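Local coordinates for Mlr6093 protein (Mesorhizobium loti, PDB 2QJ8), which probably acts as a zinc-dependent hydrolase of the aspartoacylase family, cleaving carbon-nitrogen bonds of linear amides or ester bonds, at residues R66-W71 with A222-G227; P89-A94 with N98-G103; L129-V134 with F191-H196. All coordinates share one frame; numbering follows the deposited sequence.

Contact 1 of 3, residues R66-W71 with A222-G227; sequences RRLVKW and AGVRNG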
loop_
_atom_site.group_PDB
_atom_site.type_symbol
_atom_site.label_atom_id
_atom_site.label_comp_id
_atom_site.label_asym_id
_atom_site.label_seq_id
_atom_site.Cartn_x
_atom_site.Cartn_y
_atom_site.Cartn_z
ATOM N N ARG A 66 3.356 -16.314 11.165
ATOM C CA ARG A 66 4.526 -16.519 11.979
ATOM C C ARG A 66 4.234 -16.307 13.462
ATOM O O ARG A 66 4.857 -16.942 14.314
ATOM C CB ARG A 66 5.636 -15.584 11.545
ATOM C CG ARG A 66 6.281 -15.995 10.275
ATOM C CD ARG A 66 7.019 -14.837 9.701
ATOM N NE ARG A 66 7.572 -15.192 8.411
ATOM C CZ ARG A 66 8.700 -15.855 8.222
ATOM N NH1 ARG A 66 9.447 -16.282 9.248
ATOM N NH2 ARG A 66 9.071 -16.115 6.962
ATOM N N ARG A 67 3.313 -15.407 13.791
ATOM C CA ARG A 67 2.905 -15.282 15.206
ATOM C C ARG A 67 2.232 -16.553 15.730
ATOM O O ARG A 67 2.486 -16.977 16.853
ATOM C CB ARG A 67 1.984 -14.098 15.387
ATOM C CG ARG A 67 2.692 -12.808 15.216
ATOM C CD ARG A 67 1.735 -11.644 15.353
ATOM N NE ARG A 67 2.485 -10.397 15.405
ATOM C CZ ARG A 67 1.970 -9.171 15.444
ATOM N NH1 ARG A 67 0.657 -8.938 15.493
ATOM N NH2 ARG A 67 2.819 -8.158 15.489
ATOM N N LEU A 68 1.382 -17.147 14.895
ATOM C CA LEU A 68 0.663 -18.405 15.193
ATOM C C LEU A 68 1.655 -19.532 15.374
ATOM O O LEU A 68 1.495 -20.356 16.272
ATOM C CB LEU A 68 -0.329 -18.754 14.067
ATOM C CG LEU A 68 -1.578 -17.890 13.932
ATOM C CD1 LEU A 68 -2.227 -18.147 12.589
ATOM C CD2 LEU A 68 -2.536 -18.149 15.076
ATOM N N VAL A 69 2.678 -19.568 14.503
ATOM C CA VAL A 69 3.788 -20.524 14.607
ATOM C C VAL A 69 4.443 -20.495 15.994
ATOM O O VAL A 69 4.751 -21.547 16.548
ATOM C CB VAL A 69 4.845 -20.325 13.488
ATOM C CG1 VAL A 69 6.135 -21.081 13.808
ATOM C CG2 VAL A 69 4.283 -20.779 12.152
ATOM N N LYS A 70 4.633 -19.311 16.551
ATOM C CA LYS A 70 5.212 -19.175 17.889
ATOM C C LYS A 70 4.244 -19.382 19.071
ATOM O O LYS A 70 4.684 -19.751 20.168
ATOM C CB LYS A 70 5.900 -17.805 18.017
ATOM C CG LYS A 70 7.194 -17.701 17.223
ATOM C CD LYS A 70 7.854 -16.350 17.383
ATOM N N TRP A 71 2.946 -19.147 18.850
ATOM C CA TRP A 71 1.916 -19.205 19.896
ATOM C C TRP A 71 1.267 -20.561 20.058
ATOM O O TRP A 71 0.965 -20.955 21.177
ATOM C CB TRP A 71 0.862 -18.137 19.608
ATOM C CG TRP A 71 -0.364 -18.121 20.440
ATOM C CD1 TRP A 71 -0.486 -17.674 21.717
ATOM C CD2 TRP A 71 -1.681 -18.463 20.011
ATOM N NE1 TRP A 71 -1.794 -17.751 22.125
ATOM C CE2 TRP A 71 -2.550 -18.238 21.099
ATOM C CE3 TRP A 71 -2.207 -18.963 18.827
ATOM C CZ2 TRP A 71 -3.919 -18.478 21.028
ATOM C CZ3 TRP A 71 -3.573 -19.222 18.765
ATOM C CH2 TRP A 71 -4.405 -18.973 19.852
ATOM N N ALA A 222 -6.865 -11.438 17.201
ATOM C CA ALA A 222 -7.975 -11.804 18.083
ATOM C C ALA A 222 -9.030 -12.613 17.308
ATOM O O ALA A 222 -9.606 -13.564 17.855
ATOM C CB ALA A 222 -8.603 -10.559 18.727
ATOM N N GLY A 223 -9.267 -12.205 16.058
ATOM C CA GLY A 223 -10.182 -12.846 15.149
ATOM C C GLY A 223 -9.801 -14.282 14.889
ATOM O O GLY A 223 -10.620 -15.174 15.036
ATOM N N VAL A 224 -8.551 -14.498 14.502
ATOM C CA VAL A 224 -8.066 -15.848 14.209
ATOM C C VAL A 224 -8.046 -16.734 15.451
ATOM O O VAL A 224 -8.365 -17.913 15.353
ATOM C CB VAL A 224 -6.745 -15.809 13.449
ATOM C CG1 VAL A 224 -6.130 -17.213 13.331
ATOM C CG2 VAL A 224 -7.007 -15.184 12.072
ATOM N N ARG A 225 -7.754 -16.162 16.622
ATOM C CA ARG A 225 -7.850 -16.897 17.885
ATOM C C ARG A 225 -9.291 -17.338 18.179
ATOM O O ARG A 225 -9.509 -18.464 18.605
ATOM C CB ARG A 225 -7.322 -16.066 19.055
ATOM C CG ARG A 225 -7.475 -16.778 20.412
ATOM C CD ARG A 225 -6.957 -15.975 21.567
ATOM N NE ARG A 225 -7.450 -16.515 22.846
ATOM C CZ ARG A 225 -8.623 -16.240 23.434
ATOM N NH1 ARG A 225 -9.515 -15.401 22.891
ATOM N NH2 ARG A 225 -8.922 -16.824 24.602
ATOM N N ASN A 226 -10.262 -16.438 17.992
ATOM C CA ASN A 226 -11.684 -16.776 18.150
ATOM C C ASN A 226 -12.077 -17.921 17.186
ATOM O O ASN A 226 -12.792 -18.857 17.573
ATOM C CB ASN A 226 -12.598 -15.561 17.898
ATOM C CG ASN A 226 -12.406 -14.421 18.897
ATOM O OD1 ASN A 226 -12.001 -14.631 20.022
ATOM N ND2 ASN A 226 -12.697 -13.194 18.466
ATOM N N GLY A 227 -11.565 -17.843 15.956
ATOM C CA GLY A 227 -11.805 -18.863 14.938
ATOM C C GLY A 227 -11.278 -20.205 15.370
ATOM O O GLY A 227 -11.981 -21.203 15.245
#

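Contact 2 of 3, residues P89-A94 with N98-G103; sequences PLAVQA and NTPIDG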
loop_
_atom_site.group_PDB
_atom_site.type_symbol
_atom_site.label_atom_id
_atom_site.label_comp_id
_atom_site.label_asym_id
_atom_site.label_seq_id
_atom_site.Cartn_x
_atom_site.Cartn_y
_atom_site.Cartn_z
ATOM N N PRO A 89 6.734 -17.604 -2.371
ATOM C CA PRO A 89 7.962 -16.830 -2.076
ATOM C C PRO A 89 8.509 -16.042 -3.218
ATOM O O PRO A 89 9.070 -14.996 -2.996
ATOM C CB PRO A 89 8.967 -17.906 -1.619
ATOM C CG PRO A 89 8.444 -19.183 -2.103
ATOM C CD PRO A 89 6.942 -19.044 -2.108
ATOM N N LEU A 90 8.376 -16.546 -4.444
ATOM C CA LEU A 90 8.810 -15.805 -5.602
ATOM C C LEU A 90 8.115 -14.443 -5.705
ATOM O O LEU A 90 8.787 -13.439 -5.889
ATOM C CB LEU A 90 8.552 -16.615 -6.859
ATOM C CG LEU A 90 9.419 -17.826 -7.115
ATOM C CD1 LEU A 90 8.867 -18.550 -8.326
ATOM C CD2 LEU A 90 10.863 -17.397 -7.362
ATOM N N ALA A 91 6.791 -14.428 -5.527
ATOM C CA ALA A 91 5.984 -13.211 -5.556
ATOM C C ALA A 91 6.315 -12.287 -4.383
ATOM O O ALA A 91 6.426 -11.082 -4.560
ATOM C CB ALA A 91 4.482 -13.566 -5.523
ATOM N N VAL A 92 6.444 -12.854 -3.193
ATOM C CA VAL A 92 6.801 -12.063 -1.989
ATOM C C VAL A 92 8.143 -11.324 -2.187
ATOM O O VAL A 92 8.268 -10.100 -1.926
ATOM C CB VAL A 92 6.833 -12.947 -0.724
ATOM C CG1 VAL A 92 7.388 -12.145 0.505
ATOM C CG2 VAL A 92 5.465 -13.472 -0.403
ATOM N N GLN A 93 9.119 -12.037 -2.743
ATOM C CA GLN A 93 10.437 -11.469 -2.972
ATOM C C GLN A 93 10.509 -10.509 -4.155
ATOM O O GLN A 93 11.336 -9.627 -4.137
ATOM C CB GLN A 93 11.482 -12.559 -3.090
ATOM C CG GLN A 93 11.670 -13.324 -1.819
ATOM C CD GLN A 93 12.785 -14.369 -1.894
ATOM O OE1 GLN A 93 13.359 -14.616 -2.932
ATOM N NE2 GLN A 93 13.055 -14.992 -0.783
ATOM N N ALA A 94 9.653 -10.678 -5.165
ATOM C CA ALA A 94 9.603 -9.782 -6.323
ATOM C C ALA A 94 8.670 -8.572 -6.148
ATOM O O ALA A 94 8.663 -7.720 -7.047
ATOM C CB ALA A 94 9.214 -10.554 -7.569
ATOM N N ASN A 98 1.345 -11.545 -8.552
ATOM C CA ASN A 98 1.400 -12.935 -8.931
ATOM C C ASN A 98 2.820 -13.418 -9.179
ATOM O O ASN A 98 3.783 -12.645 -9.118
ATOM C CB ASN A 98 0.449 -13.111 -10.117
ATOM C CG ASN A 98 -1.001 -12.843 -9.706
ATOM O OD1 ASN A 98 -1.450 -13.294 -8.646
ATOM N ND2 ASN A 98 -1.704 -12.046 -10.486
ATOM N N THR A 99 2.933 -14.711 -9.437
ATOM C CA THR A 99 4.215 -15.343 -9.623
ATOM C C THR A 99 4.986 -14.658 -10.762
ATOM O O THR A 99 4.498 -14.604 -11.889
ATOM C CB THR A 99 4.024 -16.829 -9.918
ATOM O OG1 THR A 99 3.162 -17.390 -8.930
ATOM C CG2 THR A 99 5.365 -17.580 -9.941
ATOM N N PRO A 100 6.176 -14.097 -10.457
ATOM C CA PRO A 100 6.912 -13.404 -11.504
ATOM C C PRO A 100 7.447 -14.278 -12.648
ATOM O O PRO A 100 7.601 -13.768 -13.759
ATOM C CB PRO A 100 8.068 -12.759 -10.736
ATOM C CG PRO A 100 8.252 -13.603 -9.546
ATOM C CD PRO A 100 6.884 -14.027 -9.164
ATOM N N ILE A 101 7.704 -15.564 -12.401
ATOM C CA ILE A 101 8.255 -16.439 -13.454
ATOM C C ILE A 101 7.268 -16.760 -14.568
ATOM O O ILE A 101 7.604 -16.626 -15.754
ATOM C CB ILE A 101 8.818 -17.762 -12.865
ATOM C CG1 ILE A 101 10.053 -17.448 -12.004
ATOM C CG2 ILE A 101 9.216 -18.744 -13.966
ATOM C CD1 ILE A 101 10.685 -18.666 -11.393
ATOM N N ASP A 102 6.060 -17.183 -14.183
ATOM C CA ASP A 102 5.019 -17.595 -15.153
ATOM C C ASP A 102 3.834 -16.634 -15.306
ATOM O O ASP A 102 2.978 -16.862 -16.156
ATOM C CB ASP A 102 4.540 -19.044 -14.871
ATOM C CG ASP A 102 3.899 -19.225 -13.516
ATOM O OD1 ASP A 102 3.827 -18.275 -12.737
ATOM O OD2 ASP A 102 3.497 -20.361 -13.202
ATOM N N GLY A 103 3.773 -15.594 -14.473
ATOM C CA GLY A 103 2.684 -14.609 -14.505
ATOM C C GLY A 103 1.365 -15.089 -13.923
ATOM O O GLY A 103 0.397 -14.329 -13.933
#

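Contact 3 of 3, residues L129-V134 with F191-H196; sequences LLLPVV and FDTLVH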
loop_
_atom_site.group_PDB
_atom_site.type_symbol
_atom_site.label_atom_id
_atom_site.label_comp_id
_atom_site.label_asym_id
_atom_site.label_seq_id
_atom_site.Cartn_x
_atom_site.Cartn_y
_atom_site.Cartn_z
ATOM N N LEU A 129 0.338 -33.075 -0.909
ATOM C CA LEU A 129 0.895 -33.275 0.431
ATOM C C LEU A 129 0.171 -32.684 1.629
ATOM O O LEU A 129 0.319 -33.204 2.739
ATOM C CB LEU A 129 2.345 -32.777 0.438
ATOM C CG LEU A 129 3.219 -33.652 -0.474
ATOM C CD1 LEU A 129 4.353 -32.902 -1.047
ATOM C CD2 LEU A 129 3.668 -34.892 0.316
ATOM N N LEU A 130 -0.553 -31.588 1.443
ATOM C CA LEU A 130 -1.175 -30.896 2.590
ATOM C C LEU A 130 -2.685 -30.974 2.588
ATOM O O LEU A 130 -3.274 -31.315 3.608
ATOM C CB LEU A 130 -0.709 -29.444 2.634
ATOM C CG LEU A 130 0.806 -29.176 2.706
ATOM C CD1 LEU A 130 1.031 -27.643 2.759
ATOM C CD2 LEU A 130 1.475 -29.820 3.915
ATOM N N LEU A 131 -3.307 -30.739 1.439
ATOM C CA LEU A 131 -4.768 -30.776 1.346
ATOM C C LEU A 131 -5.430 -32.076 1.775
ATOM O O LEU A 131 -6.466 -32.012 2.424
ATOM C CB LEU A 131 -5.260 -30.360 -0.044
ATOM C CG LEU A 131 -4.912 -28.943 -0.479
ATOM C CD1 LEU A 131 -5.693 -28.646 -1.750
ATOM C CD2 LEU A 131 -5.216 -27.931 0.608
ATOM N N PRO A 132 -4.842 -33.248 1.425
ATOM C CA PRO A 132 -5.498 -34.500 1.827
ATOM C C PRO A 132 -5.564 -34.784 3.357
ATOM O O PRO A 132 -6.432 -35.539 3.790
ATOM C CB PRO A 132 -4.686 -35.571 1.094
ATOM C CG PRO A 132 -3.988 -34.832 -0.030
ATOM C CD PRO A 132 -3.631 -33.533 0.626
ATOM N N VAL A 133 -4.713 -34.137 4.144
ATOM C CA VAL A 133 -4.693 -34.327 5.580
ATOM C C VAL A 133 -5.466 -33.278 6.390
ATOM O O VAL A 133 -5.447 -33.342 7.625
ATOM C CB VAL A 133 -3.249 -34.490 6.082
ATOM C CG1 VAL A 133 -2.563 -35.531 5.231
ATOM C CG2 VAL A 133 -2.458 -33.170 6.057
ATOM N N VAL A 134 -6.158 -32.339 5.726
ATOM C CA VAL A 134 -6.935 -31.331 6.447
ATOM C C VAL A 134 -8.401 -31.258 6.014
ATOM O O VAL A 134 -8.740 -31.548 4.887
ATOM C CB VAL A 134 -6.251 -29.935 6.426
ATOM C CG1 VAL A 134 -4.834 -30.045 7.037
ATOM C CG2 VAL A 134 -6.204 -29.344 5.005
ATOM N N PHE A 191 -10.784 -22.247 -4.469
ATOM C CA PHE A 191 -12.156 -22.291 -3.984
ATOM C C PHE A 191 -12.855 -23.514 -4.544
ATOM O O PHE A 191 -13.368 -24.325 -3.786
ATOM C CB PHE A 191 -12.923 -21.016 -4.354
ATOM C CG PHE A 191 -14.313 -20.964 -3.778
ATOM C CD1 PHE A 191 -15.369 -21.658 -4.371
ATOM C CD2 PHE A 191 -14.557 -20.232 -2.623
ATOM C CE1 PHE A 191 -16.641 -21.615 -3.831
ATOM C CE2 PHE A 191 -15.825 -20.187 -2.077
ATOM C CZ PHE A 191 -16.871 -20.876 -2.682
ATOM N N ASP A 192 -12.875 -23.644 -5.866
ATOM C CA ASP A 192 -13.496 -24.812 -6.502
ATOM C C ASP A 192 -12.936 -26.127 -6.006
ATOM O O ASP A 192 -13.669 -27.080 -5.806
ATOM C CB ASP A 192 -13.318 -24.773 -8.018
ATOM C CG ASP A 192 -14.267 -23.813 -8.706
ATOM O OD1 ASP A 192 -15.121 -23.186 -8.034
ATOM O OD2 ASP A 192 -14.137 -23.675 -9.940
ATOM N N THR A 193 -11.632 -26.166 -5.793
ATOM C CA THR A 193 -10.962 -27.380 -5.315
ATOM C C THR A 193 -11.396 -27.799 -3.916
ATOM O O THR A 193 -11.872 -28.903 -3.718
ATOM C CB THR A 193 -9.404 -27.201 -5.379
ATOM O OG1 THR A 193 -9.034 -27.160 -6.757
ATOM C CG2 THR A 193 -8.691 -28.373 -4.722
ATOM N N LEU A 194 -11.305 -26.877 -2.976
ATOM C CA LEU A 194 -11.609 -27.164 -1.580
ATOM C C LEU A 194 -13.082 -27.274 -1.268
ATOM O O LEU A 194 -13.517 -28.187 -0.567
ATOM C CB LEU A 194 -10.985 -26.113 -0.669
ATOM C CG LEU A 194 -9.479 -26.163 -0.408
ATOM C CD1 LEU A 194 -8.699 -26.610 -1.611
ATOM C CD2 LEU A 194 -9.065 -24.785 0.079
ATOM N N VAL A 195 -13.832 -26.316 -1.760
ATOM C CA VAL A 195 -15.274 -26.260 -1.547
ATOM C C VAL A 195 -16.049 -27.269 -2.389
ATOM O O VAL A 195 -16.698 -28.163 -1.847
ATOM C CB VAL A 195 -15.825 -24.825 -1.814
ATOM C CG1 VAL A 195 -17.371 -24.757 -1.650
ATOM C CG2 VAL A 195 -15.112 -23.821 -0.909
ATOM N N HIS A 196 -15.998 -27.141 -3.705
ATOM C CA HIS A 196 -16.847 -27.978 -4.536
ATOM C C HIS A 196 -16.340 -29.398 -4.715
ATOM O O HIS A 196 -17.103 -30.352 -4.528
ATOM C CB HIS A 196 -17.130 -27.343 -5.907
ATOM C CG HIS A 196 -17.847 -26.030 -5.833
ATOM N ND1 HIS A 196 -18.953 -25.822 -5.036
ATOM C CD2 HIS A 196 -17.620 -24.860 -6.473
ATOM C CE1 HIS A 196 -19.360 -24.573 -5.171
ATOM N NE2 HIS A 196 -18.569 -23.967 -6.040
#

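Contact 1 of 3, residues R66-W71 with A222-G227
Trp71 and Arg225 bury the most surface here, meeting at the outer end of a small apolar contact between two helices. The six-membered end of the indole reaches the aliphatic part of the arginine: Trp71 CH2 lies 3.8 Å from Arg225 CG, and Trp71 CZ2 lies 4.0 Å from Arg225 CD. Arg225 CG sits oblique to the indole, while the two side chains as a whole cross at about a right angle. With its CG anti to the backbone N (chi1 173°), Trp71 throws the indole off its own helix and across to helix 218-230. Arg225 runs extended from CG to NE, so its methylenes take the touch while the head group carries on past. The guanidinium is turned 61° from the indole plane, with CZ2 at its edge rather than over its face; this is therefore hydrocarbon packing and not a cation-pi stack. Arg225 NH1 instead makes a weak hydrogen bond to the carbonyl of Lys237.

Deeper in, both methyls of Leu68 straddle Val224 CG1, and the distance from Leu68 CD1 to Val224 CG1 is 4.1 Å. Leu228, one turn on from Val224, touches both Leu68 and Trp71 and continues the same seam. Leu68 also rests on Ile83 of strand 79-84. The arrangement is that of neighbouring helices packed on one face of the central sheet, in the alpha/beta fold of the zinc-carboxypeptidase-like (M14) family.

Contact 2 of 3, residues P89-A94 with N98-G103
Leu90 on the short helix 89-94 meets Thr99, Pro100 and Ile101 in the loop that turns straight back against it. Residues 99-103 of that loop form an alpha-turn, closed by the bond of Gly103 N to Thr99 O at 2.9 Å, and they lie in the aspartoacylase-type catalytic domain. Leu90 CB lies 3.8 Å from Pro100 CD, with CG of the same ring only slightly farther. Beyond it, Leu90 CG is anti to the carbonyl carbon (chi1 -71°), which carries the branch past the proline ring to the residues before and after it, Thr99 and Ile101. At the tip, Leu90 CD1 comes to 3.6 Å from Ile101 CD1 and also reaches the methyl of Thr99, CG2, at 4.0 Å. Val118 of helix 118-129 touches Leu90, Thr99 and Ile101, so this apolar group is shared with a third element.

Thr99 turns its hydroxyl elsewhere, to the side chains of Asn88 and Ser119 and the carbonyl of Lys104, while its methyl faces the leucine. Asn88 bonds Ala91 N as well, linking the start of the helix to the returning loop. Ala91 adds its methyl, CB, 3.8 Å from Asn98 O. The proline ring lies against three helix residues, with CD at the Leu90–Ala91 peptide and Pro100 CG 3.8 Å from Ala94 CB.

Contact 3 of 3, residues L129-V134 with F191-H196
Leu131 and Leu194 make a small, buried, wholly apolar contact, in which the link between helix 118-129 and strand 136-144 touches the side of helix 190-197. One methyl from each leucine does nearly all the work: Leu131 CD1 lies 3.6 Å from Leu194 CD1, and the two side chains cross at about a right angle. Their backbones stay well apart, with 8.3 Å between Leu131 CA and Leu194 CA, so the gap is spanned by side chains alone. Leu131 points from its short 3-10 turn, residues 131-133, towards the helix. Leu194 has to reach: its CB leaves the helix across the contact rather than into it, and a second torsion of 36°, on the plus side, brings CD1 round to its partner.

Both leucines also lean on the central sheet that forms the core of this alpha/beta, M14-like fold, Leu131 on Leu49 of strand 47-52 and Leu194 on Phe202 of strand 201-208. Strand 136-144 runs between those two, parallel to each, so the methyl pair joins elements lying over the strands that flank it. Thr193 joins more loosely through its methyl, CG2, 4.2 Å from Leu131 CD1. Its hydroxyl is bonded to the carbonyl of Gly189, just ahead of the helix.

The helix has a wider, pi-type turn at 192-196; the alpha-type bond from His196 N to Asp192 O is weak there, at 3.1 Å. On the side of this helix facing His156 and Ile158, Val195 CG2 sits 3.7 Å above the plane of the Phe191 ring, over its centre.

All three contacts lie in the catalytic domain but touch one another nowhere. Contact 1 joins its two segments across 150 residues, and the other two lie within that span, with contact 2 complete before contact 3 begins. Contacts 1 and 3, with centres 21 Å apart, lie on opposite faces of the sheet: Leu68 meets Ile83 of strand 79-84, whereas Leu130 meets the neighbouring Ile82. Helix 118-129 leads from contact 2 towards contact 3; their centres are 23 Å apart. Contacts 1 and 2, about 8 Å apart at their nearest atoms, both border the second subunit, through Arg66 and Arg67 in one and Pro89, Val92 and Gln93 in the other.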